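ABC transporter, substrate binding protein (Mannopine) (PDB 5L9S) is a periplasmic solute-binding protein of an ABC transporter that probably captures the opine mannopine for import, seen here in its open form without ligand. Local coordinates at residues E66-G70 with S71-F75; I238-V241 with R242-N246; D179-R182 with D183-V187. One frame throughout, in Å; residues are numbered along the deposited sequence.

How the contacts relate
Along the chain the order is contact 1, then contact 3, then contact 2; all three are local turns in series, so none nests in or crosses another. Contact 1 (66-75) turns the chain from strand 61-65 into helix 72-77. Contact 3 (179-187) closes the turn between helix 171-181 and strand 185-189, and contact 2 (238-246) rounds the end of strand 224-240 on the way to helix 247-258. Contacts 1 and 2 touch: R242 reaches F75, and the H74 ring packs on A239. Contact 3 stands apart, its centre about 45 Å from that of contact 2, on the opposite side of the chain's centre.

Contact 1 of 3, residues E66-G70 with S71-F75; sequences EIQAG and SDAHF
Helix 72-77 begins with a serine N-cap, and S71 in that position ties the helix start back to Q68 in the preceding turn. The carbonyl O of Q68 is gripped twice by this one residue. S71 N gives it a nearly straight bond of 3.0 Å (166° at the hydrogen), arriving from well above the carbonyl plane, while S71 OG donates to the same Q68 O over 2.9 Å from much closer to that plane. The hydroxyl lies between its own backbone N and carbonyl carbon (chi1 58°), where it can also take the N-H of H74; this capping bond is weak, with H74 N 3.5 Å from S71 OG.

The peptide between A69 and G70 is modelled cis, which is rare before a residue other than proline, and G70 has a positive phi, which suits glycine. H74 folds back against A69. The imidazole is swung away from its backbone N (chi1 -174°), which sets one ring face beneath A69 CA, a CH-pi contact of 3.5 Å from A69 CA to the centroid of the H74 ring. The methyl of A69 lies near the far end of that ring, its CB 3.6 Å from H74 NE2. F75 meets the turn with the end of its ring, CZ standing 3.3 Å from G70 O.

Beyond the turn, H74 NE2 is hydrogen-bonded to G102 O, R101 makes a cation-pi contact with F75, strand 224-240 packs on A69 and H74 through R237 and A239, and I310 and N311 of helix 307-325 touch I67 and S71 respectively.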
loop_
_atom_site.group_PDB
_atom_site.type_symbol
_atom_site.label_atom_id
_atom_site.label_comp_id
_atom_site.label_asym_id
_atom_site.label_seq_id
_atom_site.Cartn_x
_atom_site.Cartn_y
_atom_site.Cartn_z
ATOM N N GLU A 66 3.347 -3.366 4.604
ATOM C CA GLU A 66 3.271 -4.824 4.506
ATOM C C GLU A 66 4.594 -5.506 4.118
ATOM O O GLU A 66 4.853 -6.633 4.544
ATOM C CB GLU A 66 2.114 -5.273 3.597
ATOM C CG GLU A 66 2.232 -5.019 2.098
ATOM C CD GLU A 66 1.104 -5.669 1.316
ATOM O OE1 GLU A 66 1.009 -6.917 1.331
ATOM O OE2 GLU A 66 0.278 -4.929 0.741
ATOM N N ILE A 67 5.443 -4.809 3.363
ATOM C CA ILE A 67 6.748 -5.331 2.968
ATOM C C ILE A 67 7.688 -5.307 4.168
ATOM O O ILE A 67 8.477 -6.226 4.333
ATOM C CB ILE A 67 7.301 -4.639 1.685
ATOM C CG1 ILE A 67 6.458 -5.063 0.479
ATOM C CG2 ILE A 67 8.809 -4.976 1.452
ATOM C CD1 ILE A 67 6.327 -4.048 -0.513
ATOM N N GLN A 68 7.563 -4.301 5.043
ATOM C CA GLN A 68 8.386 -4.273 6.238
ATOM C C GLN A 68 7.839 -5.293 7.275
ATOM O O GLN A 68 8.618 -5.812 8.079
ATOM C CB GLN A 68 8.501 -2.827 6.799
ATOM C CG GLN A 68 9.212 -2.674 8.165
ATOM C CD GLN A 68 10.689 -3.049 8.208
ATOM O OE1 GLN A 68 11.470 -2.841 7.270
ATOM N NE2 GLN A 68 11.124 -3.560 9.343
ATOM N N ALA A 69 6.550 -5.685 7.152
ATOM C CA ALA A 69 5.857 -6.568 8.090
ATOM C C ALA A 69 5.740 -8.130 7.811
ATOM O O ALA A 69 4.976 -8.746 8.521
ATOM C CB ALA A 69 4.457 -6.019 8.323
ATOM N N GLY A 70 6.463 -8.819 6.938
ATOM C CA GLY A 70 7.480 -8.418 6.004
ATOM C C GLY A 70 8.788 -9.117 6.300
ATOM O O GLY A 70 8.938 -10.318 6.068
ATOM N N SER A 71 9.715 -8.352 6.877
ATOM C CA SER A 71 11.100 -8.684 7.163
ATOM C C SER A 71 11.327 -9.495 8.418
ATOM O O SER A 71 10.499 -9.478 9.332
ATOM C CB SER A 71 11.919 -7.394 7.232
ATOM O OG SER A 71 11.421 -6.505 8.221
ATOM N N ASP A 72 12.501 -10.162 8.488
ATOM C CA ASP A 72 12.925 -10.929 9.655
ATOM C C ASP A 72 13.018 -9.984 10.854
ATOM O O ASP A 72 12.645 -10.370 11.967
ATOM C CB ASP A 72 14.285 -11.625 9.412
ATOM C CG ASP A 72 14.299 -12.587 8.244
ATOM O OD1 ASP A 72 14.314 -12.112 7.091
ATOM O OD2 ASP A 72 14.303 -13.814 8.484
ATOM N N ALA A 73 13.483 -8.735 10.612
ATOM C CA ALA A 73 13.598 -7.668 11.610
ATOM C C ALA A 73 12.247 -7.425 12.335
ATOM O O ALA A 73 12.213 -7.367 13.565
ATOM C CB ALA A 73 14.094 -6.390 10.945
ATOM N N HIS A 74 11.146 -7.359 11.554
ATOM C CA HIS A 74 9.778 -7.199 12.021
ATOM C C HIS A 74 9.367 -8.391 12.875
ATOM O O HIS A 74 8.828 -8.184 13.953
ATOM C CB HIS A 74 8.823 -7.051 10.828
ATOM C CG HIS A 74 7.406 -6.746 11.209
ATOM N ND1 HIS A 74 7.000 -5.452 11.531
ATOM C CD2 HIS A 74 6.344 -7.577 11.326
ATOM C CE1 HIS A 74 5.717 -5.543 11.823
ATOM N NE2 HIS A 74 5.274 -6.794 11.714
ATOM N N PHE A 75 9.641 -9.628 12.422
ATOM C CA PHE A 75 9.288 -10.848 13.157
ATOM C C PHE A 75 10.040 -11.003 14.489
ATOM O O PHE A 75 9.583 -11.733 15.377
ATOM C CB PHE A 75 9.508 -12.091 12.284
ATOM C CG PHE A 75 8.874 -12.110 10.913
ATOM C CD1 PHE A 75 7.634 -11.518 10.690
ATOM C CD2 PHE A 75 9.480 -12.789 9.859
ATOM C CE1 PHE A 75 7.037 -11.572 9.435
ATOM C CE2 PHE A 75 8.869 -12.859 8.609
ATOM C CZ PHE A 75 7.653 -12.250 8.406
#

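Contact 2 of 3, residues I238-V241 with R242-N246; sequences IALV and RGAPN
V241 and R242, with A244 two residues on, carry most of this turn at the end of strand 224-240. The isopropyl group of V241 is set with CG1 opposite its backbone N (chi1 170°), which brings that methyl alongside the next peptide, 3.3 Å from R242 N. V241-A244 form a beta turn close to type II, with G243, whose phi and psi are both positive, at the third position. The turn returns A244 to the same carbonyl: A244 CB sits 3.4 Å from V241 O, and A244 N is 2.9 Å from it. The A244 methyl also meets a branch of L240, with L240 CD1 3.8 Å from A244 CB; this is the apolar side-chain contact of the turn.

R242 heads away from the turn, and its NH2 is hydrogen-bonded to F75 O. V241 is buried against V48 and M51 of helix 41-53 and against Y62 of strand 61-65, and L240 packs on R247 and A250 of helix 247-258. A strand-to-helix connection, it leaves a sheet ordered 33-38, 4-9, 61-65, 224-240, 103-116, with 224-240 antiparallel to both neighbours, the order of type II periplasmic binding proteins.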
loop_
_atom_site.group_PDB
_atom_site.type_symbol
_atom_site.label_atom_id
_atom_site.label_comp_id
_atom_site.label_asym_id
_atom_site.label_seq_id
_atom_site.Cartn_x
_atom_site.Cartn_y
_atom_site.Cartn_z
ATOM N N ILE A 238 -1.392 -4.169 10.804
ATOM C CA ILE A 238 -1.532 -3.884 12.243
ATOM C C ILE A 238 -0.699 -4.976 12.889
ATOM O O ILE A 238 -1.049 -6.146 12.761
ATOM C CB ILE A 238 -3.004 -3.929 12.777
ATOM C CG1 ILE A 238 -4.021 -3.263 11.799
ATOM C CG2 ILE A 238 -3.098 -3.345 14.219
ATOM C CD1 ILE A 238 -5.450 -3.866 11.845
ATOM N N ALA A 239 0.424 -4.617 13.518
ATOM C CA ALA A 239 1.301 -5.604 14.160
ATOM C C ALA A 239 1.196 -5.546 15.687
ATOM O O ALA A 239 0.996 -4.475 16.259
ATOM C CB ALA A 239 2.736 -5.388 13.720
ATOM N N LEU A 240 1.309 -6.716 16.330
ATOM C CA LEU A 240 1.256 -6.895 17.787
ATOM C C LEU A 240 2.685 -6.961 18.326
ATOM O O LEU A 240 3.447 -7.838 17.926
ATOM C CB LEU A 240 0.453 -8.171 18.149
ATOM C CG LEU A 240 0.378 -8.601 19.635
ATOM C CD1 LEU A 240 -0.421 -7.611 20.479
ATOM C CD2 LEU A 240 -0.254 -9.970 19.754
ATOM N N VAL A 241 3.056 -5.965 19.163
ATOM C CA VAL A 241 4.374 -5.802 19.789
ATOM C C VAL A 241 4.691 -6.982 20.693
ATOM O O VAL A 241 3.849 -7.387 21.506
ATOM C CB VAL A 241 4.511 -4.445 20.526
ATOM C CG1 VAL A 241 5.788 -4.378 21.369
ATOM C CG2 VAL A 241 4.455 -3.281 19.543
ATOM N N ARG A 242 5.911 -7.537 20.531
ATOM C CA ARG A 242 6.394 -8.688 21.286
ATOM C C ARG A 242 6.158 -8.527 22.780
ATOM O O ARG A 242 6.752 -7.656 23.430
ATOM C CB ARG A 242 7.854 -8.993 20.965
ATOM C CG ARG A 242 8.129 -10.477 20.873
ATOM C CD ARG A 242 9.568 -10.736 20.497
ATOM N NE ARG A 242 9.673 -11.469 19.238
ATOM C CZ ARG A 242 10.427 -12.549 19.058
ATOM N NH1 ARG A 242 11.170 -13.023 20.054
ATOM N NH2 ARG A 242 10.458 -13.154 17.879
ATOM N N GLY A 243 5.223 -9.335 23.279
ATOM C CA GLY A 243 4.807 -9.353 24.675
ATOM C C GLY A 243 4.124 -8.069 25.098
ATOM O O GLY A 243 4.496 -7.475 26.105
ATOM N N ALA A 244 3.139 -7.617 24.310
ATOM C CA ALA A 244 2.389 -6.395 24.571
ATOM C C ALA A 244 1.744 -6.437 25.982
ATOM O O ALA A 244 1.329 -7.524 26.411
ATOM C CB ALA A 244 1.320 -6.235 23.512
ATOM N N PRO A 245 1.672 -5.303 26.734
ATOM C CA PRO A 245 1.046 -5.363 28.075
ATOM C C PRO A 245 -0.417 -5.827 28.084
ATOM O O PRO A 245 -0.800 -6.657 28.910
ATOM C CB PRO A 245 1.210 -3.938 28.621
ATOM C CG PRO A 245 1.473 -3.088 27.452
ATOM C CD PRO A 245 2.142 -3.937 26.414
ATOM N N ASN A 246 -1.220 -5.308 27.134
ATOM C CA ASN A 246 -2.647 -5.585 26.946
ATOM C C ASN A 246 -2.873 -6.421 25.670
ATOM O O ASN A 246 -3.702 -6.060 24.831
ATOM C CB ASN A 246 -3.439 -4.260 26.890
ATOM C CG ASN A 246 -2.977 -3.192 27.858
ATOM O OD1 ASN A 246 -2.035 -2.440 27.585
ATOM N ND2 ASN A 246 -3.651 -3.067 28.988
#

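Contact 3 of 3, residues D179-R182 with D183-V187; sequences DELR and DSVQV
L181 O takes the N-H of S184 in a 2.8 Å hydrogen bond, the shorter of the two hydrogen bonds that close this turn. It bends somewhat (148° at the hydrogen). The serine side chain follows its own amide in: S184 CB is 3.3 Å from L181 O, with the hydroxyl a little farther from the same oxygen. One residue later the pattern repeats more loosely, since V185 N makes only a weak bond, 3.4 Å, to R182 O. These two overlapping turns, each closed between residues three apart, carry the chain off the end of helix 171-181 and into strand 185-189.

The CB of V185 is directed back toward the turn. CG2 lies opposite the carbonyl carbon and beside the backbone N, and from there it comes 3.8 Å from L181 O and 4.4 Å from L181 CG, a loose apolar contact between the two branched chains.

The strand that starts here runs parallel to strand 140-143, so the turn closes a beta-alpha-beta crossover whose connecting part holds helices 149-158 and 171-181. L181 and V185 both lie on F142 of strand 140-143, and L181 also packs against R140 and W131. S184 and Q186 are backbone-bonded to R140, which brings the new strand alongside strand 140-143.

R182 leaves in another direction. R182 CB and CG stay beside D183 N; a bend at chi3 (-73°) then turns the guanidinium off toward the C-terminal helix 307-325. There it donates through NH1 to W324 O and makes a cation-pi contact with W324, whose indole NE1 is in turn bonded to D179 OD1.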
loop_
_atom_site.group_PDB
_atom_site.type_symbol
_atom_site.label_atom_id
_atom_site.label_comp_id
_atom_site.label_asym_id
_atom_site.label_seq_id
_atom_site.Cartn_x
_atom_site.Cartn_y
_atom_site.Cartn_z
ATOM N N ASP A 179 15.770 0.325 -20.165
ATOM C CA ASP A 179 16.715 1.021 -21.052
ATOM C C ASP A 179 16.039 1.498 -22.346
ATOM O O ASP A 179 16.355 2.589 -22.823
ATOM C CB ASP A 179 17.972 0.156 -21.342
ATOM C CG ASP A 179 19.003 0.030 -20.211
ATOM O OD1 ASP A 179 19.364 1.076 -19.607
ATOM O OD2 ASP A 179 19.519 -1.099 -19.999
ATOM N N GLU A 180 15.074 0.708 -22.881
ATOM C CA GLU A 180 14.303 1.036 -24.087
ATOM C C GLU A 180 13.470 2.302 -23.886
ATOM O O GLU A 180 13.272 3.062 -24.841
ATOM C CB GLU A 180 13.332 -0.094 -24.451
ATOM C CG GLU A 180 13.967 -1.420 -24.813
ATOM C CD GLU A 180 12.974 -2.494 -25.222
ATOM O OE1 GLU A 180 13.375 -3.681 -25.239
ATOM O OE2 GLU A 180 11.800 -2.158 -25.516
ATOM N N LEU A 181 12.978 2.515 -22.654
ATOM C CA LEU A 181 12.113 3.635 -22.307
ATOM C C LEU A 181 12.814 4.855 -21.702
ATOM O O LEU A 181 12.307 5.967 -21.860
ATOM C CB LEU A 181 11.001 3.139 -21.356
ATOM C CG LEU A 181 9.755 4.015 -21.204
ATOM C CD1 LEU A 181 9.005 4.174 -22.540
ATOM C CD2 LEU A 181 8.838 3.452 -20.137
ATOM N N ARG A 182 13.953 4.639 -21.009
ATOM C CA ARG A 182 14.734 5.590 -20.196
ATOM C C ARG A 182 14.905 7.021 -20.821
ATOM O O ARG A 182 14.863 7.989 -20.047
ATOM C CB ARG A 182 16.085 4.955 -19.763
ATOM C CG ARG A 182 17.393 5.574 -20.273
ATOM C CD ARG A 182 18.536 5.358 -19.287
ATOM N NE ARG A 182 18.396 6.203 -18.095
ATOM C CZ ARG A 182 19.120 6.081 -16.986
ATOM N NH1 ARG A 182 20.053 5.139 -16.892
ATOM N NH2 ARG A 182 18.911 6.893 -15.957
ATOM N N ASP A 183 15.037 7.160 -22.176
ATOM C CA ASP A 183 15.169 8.460 -22.861
ATOM C C ASP A 183 13.877 9.301 -22.845
ATOM O O ASP A 183 13.931 10.532 -22.888
ATOM C CB ASP A 183 15.669 8.269 -24.298
ATOM C CG ASP A 183 16.823 9.171 -24.700
ATOM O OD1 ASP A 183 17.309 9.942 -23.835
ATOM O OD2 ASP A 183 17.251 9.100 -25.875
ATOM N N SER A 184 12.726 8.625 -22.771
ATOM C CA SER A 184 11.384 9.220 -22.714
ATOM C C SER A 184 10.969 9.659 -21.295
ATOM O O SER A 184 10.048 10.471 -21.156
ATOM C CB SER A 184 10.359 8.247 -23.282
ATOM O OG SER A 184 10.756 7.864 -24.590
ATOM N N VAL A 185 11.647 9.130 -20.252
ATOM C CA VAL A 185 11.355 9.450 -18.851
ATOM C C VAL A 185 11.925 10.813 -18.493
ATOM O O VAL A 185 13.123 10.937 -18.256
ATOM C CB VAL A 185 11.759 8.339 -17.849
ATOM C CG1 VAL A 185 11.184 8.620 -16.470
ATOM C CG2 VAL A 185 11.303 6.973 -18.332
ATOM N N GLN A 186 11.067 11.846 -18.519
ATOM C CA GLN A 186 11.459 13.234 -18.229
ATOM C C GLN A 186 11.298 13.563 -16.742
ATOM O O GLN A 186 11.929 14.504 -16.253
ATOM C CB GLN A 186 10.658 14.247 -19.078
ATOM C CG GLN A 186 10.603 13.975 -20.590
ATOM C CD GLN A 186 11.849 14.247 -21.380
ATOM O OE1 GLN A 186 12.311 13.388 -22.141
ATOM N NE2 GLN A 186 12.368 15.461 -21.291
ATOM N N VAL A 187 10.454 12.785 -16.026
ATOM C CA VAL A 187 10.167 12.991 -14.612
ATOM C C VAL A 187 10.499 11.735 -13.787
ATOM O O VAL A 187 9.947 10.660 -14.025
ATOM C CB VAL A 187 8.687 13.495 -14.388
ATOM C CG1 VAL A 187 8.335 13.592 -12.901
ATOM C CG2 VAL A 187 8.423 14.830 -15.089
#